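Local structure of alkyl hydroperoxide reductase/ Thiol specific antioxidant/ Mal allergen (Burkholderia ambifaria, 5ENU) at residues R37-Y42 against F130-D135; V11-Q16 against R139-G144. The protein probably reduces hydrogen peroxide and organic hydroperoxides, as a thiol-dependent peroxiredoxin of the AhpC/TSA family with a thioredoxin-like fold. All coordinates share one frame; numbering follows the deposited sequence.

Interaction 1. Residues R37-Y42 against F130-D135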
loop_
_atom_site.group_PDB
_atom_site.type_symbol
_atom_site.label_atom_id
_atom_site.label_comp_id
_atom_site.label_asym_id
_atom_site.label_seq_id
_atom_site.Cartn_x
_atom_site.Cartn_y
_atom_site.Cartn_z
ATOM N N ARG A 37 -15.969 0.107 -0.458
ATOM C CA ARG A 37 -15.126 -0.911 -1.066
ATOM C C ARG A 37 -14.064 -1.323 -0.064
ATOM O O ARG A 37 -13.654 -0.533 0.789
ATOM C CB ARG A 37 -14.386 -0.372 -2.305
ATOM C CG ARG A 37 -15.251 -0.188 -3.542
ATOM C CD ARG A 37 -14.443 0.355 -4.715
ATOM N NE ARG A 37 -14.138 1.773 -4.570
ATOM C CZ ARG A 37 -13.318 2.447 -5.371
ATOM N NH1 ARG A 37 -12.716 1.827 -6.376
ATOM N NH2 ARG A 37 -13.096 3.738 -5.169
ATOM N N LYS A 38 -13.625 -2.570 -0.164
ATOM C CA LYS A 38 -12.429 -2.960 0.560
ATOM C C LYS A 38 -11.218 -2.332 -0.121
ATOM O O LYS A 38 -11.203 -2.124 -1.340
ATOM C CB LYS A 38 -12.302 -4.482 0.537
ATOM C CG LYS A 38 -13.555 -5.225 1.090
ATOM C CD LYS A 38 -13.581 -6.683 0.628
ATOM C CE LYS A 38 -14.897 -7.361 0.943
ATOM N NZ LYS A 38 -14.932 -8.782 0.491
ATOM N N LEU A 39 -10.206 -2.015 0.680
ATOM C CA LEU A 39 -8.965 -1.420 0.188
ATOM C C LEU A 39 -7.782 -2.247 0.672
ATOM O O LEU A 39 -7.599 -2.429 1.882
ATOM C CB LEU A 39 -8.817 0.028 0.658
ATOM C CG LEU A 39 -7.446 0.656 0.377
ATOM C CD1 LEU A 39 -7.181 0.701 -1.130
ATOM C CD2 LEU A 39 -7.347 2.045 0.969
ATOM N N VAL A 40 -6.999 -2.754 -0.274
ATOM C CA VAL A 40 -5.686 -3.316 0.001
ATOM C C VAL A 40 -4.696 -2.190 -0.265
ATOM O O VAL A 40 -4.501 -1.789 -1.422
ATOM C CB VAL A 40 -5.393 -4.529 -0.896
ATOM C CG1 VAL A 40 -3.939 -4.989 -0.720
ATOM C CG2 VAL A 40 -6.382 -5.662 -0.617
ATOM N N LEU A 41 -4.095 -1.657 0.793
ATOM C CA LEU A 41 -3.107 -0.592 0.677
ATOM C C LEU A 41 -1.759 -1.250 0.945
ATOM O O LEU A 41 -1.494 -1.664 2.078
ATOM C CB LEU A 41 -3.406 0.492 1.706
ATOM C CG LEU A 41 -2.603 1.782 1.566
ATOM C CD1 LEU A 41 -2.971 2.487 0.253
ATOM C CD2 LEU A 41 -2.832 2.701 2.783
ATOM N N TYR A 42 -0.937 -1.406 -0.088
ATOM C CA TYR A 42 0.320 -2.134 0.061
ATOM C C TYR A 42 1.496 -1.176 -0.092
ATOM O O TYR A 42 1.583 -0.454 -1.096
ATOM C CB TYR A 42 0.430 -3.377 -0.850
ATOM C CG TYR A 42 0.879 -3.194 -2.292
ATOM C CD1 TYR A 42 -0.042 -2.981 -3.327
ATOM C CD2 TYR A 42 2.230 -3.307 -2.632
ATOM C CE1 TYR A 42 0.371 -2.845 -4.649
ATOM C CE2 TYR A 42 2.653 -3.180 -3.962
ATOM C CZ TYR A 42 1.716 -2.923 -4.957
ATOM O OH TYR A 42 2.092 -2.803 -6.283
ATOM N N PHE A 130 -1.942 -3.536 4.285
ATOM C CA PHE A 130 -3.055 -3.243 5.177
ATOM C C PHE A 130 -4.360 -3.495 4.444
ATOM O O PHE A 130 -4.532 -3.046 3.308
ATOM C CB PHE A 130 -2.952 -1.789 5.623
ATOM C CG PHE A 130 -1.669 -1.511 6.348
ATOM C CD1 PHE A 130 -1.570 -1.749 7.722
ATOM C CD2 PHE A 130 -0.530 -1.096 5.654
ATOM C CE1 PHE A 130 -0.361 -1.539 8.390
ATOM C CE2 PHE A 130 0.674 -0.900 6.330
ATOM C CZ PHE A 130 0.745 -1.111 7.695
ATOM N N LEU A 131 -5.238 -4.265 5.062
ATOM C CA LEU A 131 -6.562 -4.551 4.531
ATOM C C LEU A 131 -7.564 -3.735 5.331
ATOM O O LEU A 131 -7.735 -3.958 6.537
ATOM C CB LEU A 131 -6.880 -6.043 4.598
ATOM C CG LEU A 131 -8.311 -6.443 4.245
ATOM C CD1 LEU A 131 -8.694 -5.906 2.874
ATOM C CD2 LEU A 131 -8.462 -7.958 4.284
ATOM N N ILE A 132 -8.199 -2.782 4.659
ATOM C CA ILE A 132 -9.167 -1.869 5.249
ATOM C C ILE A 132 -10.522 -2.225 4.652
ATOM O O ILE A 132 -10.632 -2.406 3.432
ATOM C CB ILE A 132 -8.770 -0.413 4.937
ATOM C CG1 ILE A 132 -7.388 -0.089 5.523
ATOM C CG2 ILE A 132 -9.843 0.559 5.418
ATOM C CD1 ILE A 132 -6.749 1.144 4.933
ATOM N N ASP A 133 -11.546 -2.360 5.492
ATOM C CA ASP A 133 -12.845 -2.785 4.974
ATOM C C ASP A 133 -13.644 -1.616 4.396
ATOM O O ASP A 133 -13.204 -0.459 4.384
ATOM C CB ASP A 133 -13.617 -3.632 5.992
ATOM C CG ASP A 133 -14.106 -2.845 7.201
ATOM O OD1 ASP A 133 -14.109 -1.587 7.192
ATOM O OD2 ASP A 133 -14.553 -3.516 8.168
ATOM N N ALA A 134 -14.841 -1.938 3.889
ATOM C CA ALA A 134 -15.713 -0.934 3.276
ATOM C C ALA A 134 -16.147 0.137 4.268
ATOM O O ALA A 134 -16.618 1.201 3.842
ATOM C CB ALA A 134 -16.938 -1.619 2.672
ATOM N N ASP A 135 -16.044 -0.136 5.568
ATOM C CA ASP A 135 -16.401 0.810 6.618
ATOM C C ASP A 135 -15.220 1.691 7.032
ATOM O O ASP A 135 -15.385 2.575 7.891
ATOM C CB ASP A 135 -16.960 0.062 7.848
ATOM C CG ASP A 135 -18.187 -0.771 7.539
ATOM O OD1 ASP A 135 -19.087 -0.294 6.818
ATOM O OD2 ASP A 135 -18.247 -1.916 8.048
HETATM O O HOH W 1 -12.866 1.717 2.544
#

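Interaction 2. Residues V11-Q16 against R139-G144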
loop_
_atom_site.group_PDB
_atom_site.type_symbol
_atom_site.label_atom_id
_atom_site.label_comp_id
_atom_site.label_asym_id
_atom_site.label_seq_id
_atom_site.Cartn_x
_atom_site.Cartn_y
_atom_site.Cartn_z
ATOM N N VAL A 11 -2.354 3.973 12.851
ATOM C CA VAL A 11 -3.347 2.938 12.563
ATOM C C VAL A 11 -3.201 1.762 13.518
ATOM O O VAL A 11 -2.089 1.398 13.930
ATOM C CB VAL A 11 -3.274 2.468 11.096
ATOM C CG1 VAL A 11 -3.377 3.661 10.135
ATOM C CG2 VAL A 11 -2.013 1.617 10.829
ATOM N N GLU A 12 -4.336 1.157 13.873
ATOM C CA GLU A 12 -4.391 -0.052 14.686
ATOM C C GLU A 12 -5.503 -0.960 14.181
ATOM O O GLU A 12 -6.582 -0.488 13.802
ATOM C CB GLU A 12 -4.698 0.262 16.159
ATOM C CG GLU A 12 -3.603 1.033 16.888
ATOM C CD GLU A 12 -2.284 0.272 16.994
ATOM O OE1 GLU A 12 -2.281 -0.979 16.951
ATOM O OE2 GLU A 12 -1.236 0.938 17.128
ATOM N N VAL A 13 -5.239 -2.270 14.191
ATOM C CA VAL A 13 -6.271 -3.237 13.838
ATOM C C VAL A 13 -7.471 -3.057 14.756
ATOM O O VAL A 13 -7.327 -2.841 15.964
ATOM C CB VAL A 13 -5.698 -4.661 13.892
ATOM C CG1 VAL A 13 -6.789 -5.703 13.678
ATOM C CG2 VAL A 13 -4.619 -4.830 12.830
ATOM N N ASP A 14 -8.669 -3.147 14.177
ATOM C CA ASP A 14 -9.982 -3.011 14.818
ATOM C C ASP A 14 -10.403 -1.550 14.975
ATOM O O ASP A 14 -11.479 -1.291 15.543
ATOM C CB ASP A 14 -10.103 -3.703 16.190
ATOM C CG ASP A 14 -9.991 -5.222 16.126
ATOM O OD1 ASP A 14 -10.085 -5.798 15.022
ATOM O OD2 ASP A 14 -9.827 -5.839 17.214
ATOM N N ARG A 15 -9.609 -0.591 14.512
ATOM C CA ARG A 15 -9.907 0.818 14.718
ATOM C C ARG A 15 -10.012 1.521 13.372
ATOM O O ARG A 15 -9.401 1.100 12.375
ATOM C CB ARG A 15 -8.823 1.511 15.574
ATOM C CG ARG A 15 -8.424 0.770 16.843
ATOM C CD ARG A 15 -9.496 0.700 17.898
ATOM N NE ARG A 15 -8.895 0.089 19.085
ATOM C CZ ARG A 15 -9.311 -1.025 19.672
ATOM N NH1 ARG A 15 -10.377 -1.654 19.244
ATOM N NH2 ARG A 15 -8.667 -1.492 20.719
ATOM N N GLN A 16 -10.782 2.612 13.362
ATOM C CA GLN A 16 -10.930 3.438 12.171
ATOM C C GLN A 16 -9.565 3.899 11.665
ATOM O O GLN A 16 -8.693 4.285 12.444
ATOM C CB GLN A 16 -11.770 4.662 12.530
ATOM C CG GLN A 16 -12.372 5.343 11.320
ATOM C CD GLN A 16 -13.533 4.558 10.761
ATOM O OE1 GLN A 16 -14.278 3.945 11.515
ATOM N NE2 GLN A 16 -13.702 4.574 9.440
ATOM N N ARG A 139 -8.583 -4.035 9.210
ATOM C CA ARG A 139 -8.962 -5.398 9.567
ATOM C C ARG A 139 -7.760 -6.310 9.727
ATOM O O ARG A 139 -7.809 -7.250 10.529
ATOM C CB ARG A 139 -9.905 -5.994 8.509
ATOM C CG ARG A 139 -11.203 -5.204 8.324
ATOM C CD ARG A 139 -12.067 -5.200 9.569
ATOM N NE ARG A 139 -12.500 -6.550 9.887
ATOM C CZ ARG A 139 -13.618 -7.111 9.430
ATOM N NH1 ARG A 139 -14.452 -6.427 8.635
ATOM N NH2 ARG A 139 -13.906 -8.367 9.756
ATOM N N GLN A 140 -6.686 -6.060 8.984
ATOM C CA GLN A 140 -5.521 -6.919 9.081
ATOM C C GLN A 140 -4.300 -6.144 8.603
ATOM O O GLN A 140 -4.390 -5.332 7.667
ATOM C CB GLN A 140 -5.729 -8.188 8.254
ATOM C CG GLN A 140 -4.606 -9.185 8.396
ATOM C CD GLN A 140 -5.000 -10.581 7.942
ATOM O OE1 GLN A 140 -6.134 -10.824 7.472
ATOM N NE2 GLN A 140 -4.057 -11.513 8.058
ATOM N N ALA A 141 -3.165 -6.399 9.249
ATOM C CA ALA A 141 -1.878 -5.845 8.867
ATOM C C ALA A 141 -0.901 -6.987 8.660
ATOM O O ALA A 141 -0.945 -7.997 9.374
ATOM C CB ALA A 141 -1.327 -4.923 9.961
ATOM N N TRP A 142 -0.015 -6.821 7.678
ATOM C CA TRP A 142 1.098 -7.738 7.459
ATOM C C TRP A 142 2.344 -6.862 7.411
ATOM O O TRP A 142 2.500 -6.086 6.466
ATOM C CB TRP A 142 0.948 -8.415 6.098
ATOM C CG TRP A 142 -0.216 -9.352 5.891
ATOM C CD1 TRP A 142 -0.174 -10.720 5.923
ATOM C CD2 TRP A 142 -1.554 -8.998 5.484
ATOM N NE1 TRP A 142 -1.411 -11.233 5.597
ATOM C CE2 TRP A 142 -2.274 -10.200 5.323
ATOM C CE3 TRP A 142 -2.214 -7.775 5.255
ATOM C CZ2 TRP A 142 -3.632 -10.234 4.947
ATOM C CZ3 TRP A 142 -3.571 -7.805 4.872
ATOM C CH2 TRP A 142 -4.267 -9.032 4.731
ATOM N N ARG A 143 3.218 -6.951 8.411
ATOM C CA ARG A 143 4.365 -6.045 8.475
ATOM C C ARG A 143 5.670 -6.775 8.184
ATOM O O ARG A 143 5.906 -7.874 8.704
ATOM C CB ARG A 143 4.439 -5.337 9.829
ATOM C CG ARG A 143 3.233 -4.428 10.074
ATOM C CD ARG A 143 3.401 -3.634 11.379
ATOM N NE ARG A 143 2.315 -2.675 11.637
ATOM C CZ ARG A 143 2.297 -1.414 11.196
ATOM N NH1 ARG A 143 3.295 -0.940 10.447
ATOM N NH2 ARG A 143 1.265 -0.622 11.474
ATOM N N GLY A 144 6.506 -6.174 7.339
ATOM C CA GLY A 144 7.795 -6.795 7.067
ATOM C C GLY A 144 7.663 -8.155 6.414
ATOM O O GLY A 144 8.441 -9.069 6.705
#

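Interaction 1. Residues R37-Y42 against F130-D135
Leu39 and Ile132 face each other as an antiparallel hydrogen-bonded pair. Leu39 N donates a hydrogen bond to Ile132 O at 2.8 Å and Ile132 N donates one to Leu39 O at 2.9 Å, both nearly straight and in the carbonyl plane. Leu41 and Phe130 form a second such pair. Its bond from Phe130 N to Leu41 O is the more bent, at 148°, with the donor tilted from the carbonyl plane. Val40 and Leu131 make the non-hydrogen-bonded pair between them, with CA-H...O contacts. This joins strand 38-43 to strand 120-132 within the central mixed sheet of the thioredoxin-like fold; strand 71-77 runs parallel on the far edge of 38-43. On one face Leu39 CD2 and Ile132 CD1 lie side by side at 4.1 Å. On the other Val40 CG2 meets Leu131 CD1 at 4.2 Å, beneath Val158 of helix 150-160. Leu131 CG is turned opposite its backbone N (chi1 172°), which brings CD1 over the neighbouring strand. Where Arg37 enters its strand and Asp133 leaves the other, a water sits within hydrogen-bonding distance of Arg37 O and Asp133 O. Asp133 OD1 accepts Asp135 N from above the carboxylate plane, an Asx turn, and also Val137 N.

Interaction 2. Residues V11-Q16 against R139-G144
Val13 packs both of its methyl groups against the start of strand 138-143. Val13 CG1 sits 3.7 Å from Arg139 O, the closest approach of the contact. Val13 CG2 reaches the backbone beyond it, 4.2 Å from Ala141 N, and also lies 4.4 Å from Ala141 CB. CG1 of Val13 is opposite the backbone N (chi1 174°) and CG2 opposite the carbonyl carbon; this torsion lays the two methyls roughly along the strand direction. Val13 is presented by a type II beta turn from Glu12 to Arg15, closed by Arg15 N to Glu12 O at 3.1 Å. The strand is also irregular here: Arg139 and Gln140 both face Leu131 in a classic beta bulge in the sheet. The other end is looser. Val11 CG2 comes to the edge of the Arg143 guanidinium, 4.0 Å from NH2 and near its plane. Arg143 is extended from CG to NE, and its NH1 is hydrogen-bonded to Phe109 O. Val11 itself is buried against Leu108 and Phe109 of helix 104-109. On the solvent side Asp14 OD1 stays 5.7 Å from Arg139 NE, while Arg139 NH1 is salt-bridged to Asp133 OD2.

How the interactions relate
Interaction 1 is a buried contact between two strands of the central sheet. Interaction 2 is a surface contact, where an N-terminal loop lies against the next strand, 138-143. Both reach the same sheet, because 120-132 and 138-143 are neighbours in it. Leu131 bridges them: its O probably accepts from Arg139 N, and its N probably donates to Gln140 O. Phe130 packs on Arg143, and Leu131 on Trp142. The chemistry follows the place in the fold. Backbone bonds and aliphatic side chains hold 37-42 to 130-135, whereas 11-16 meets 139-144 mainly through valine methyls, beside exposed arginines that find their partners elsewhere.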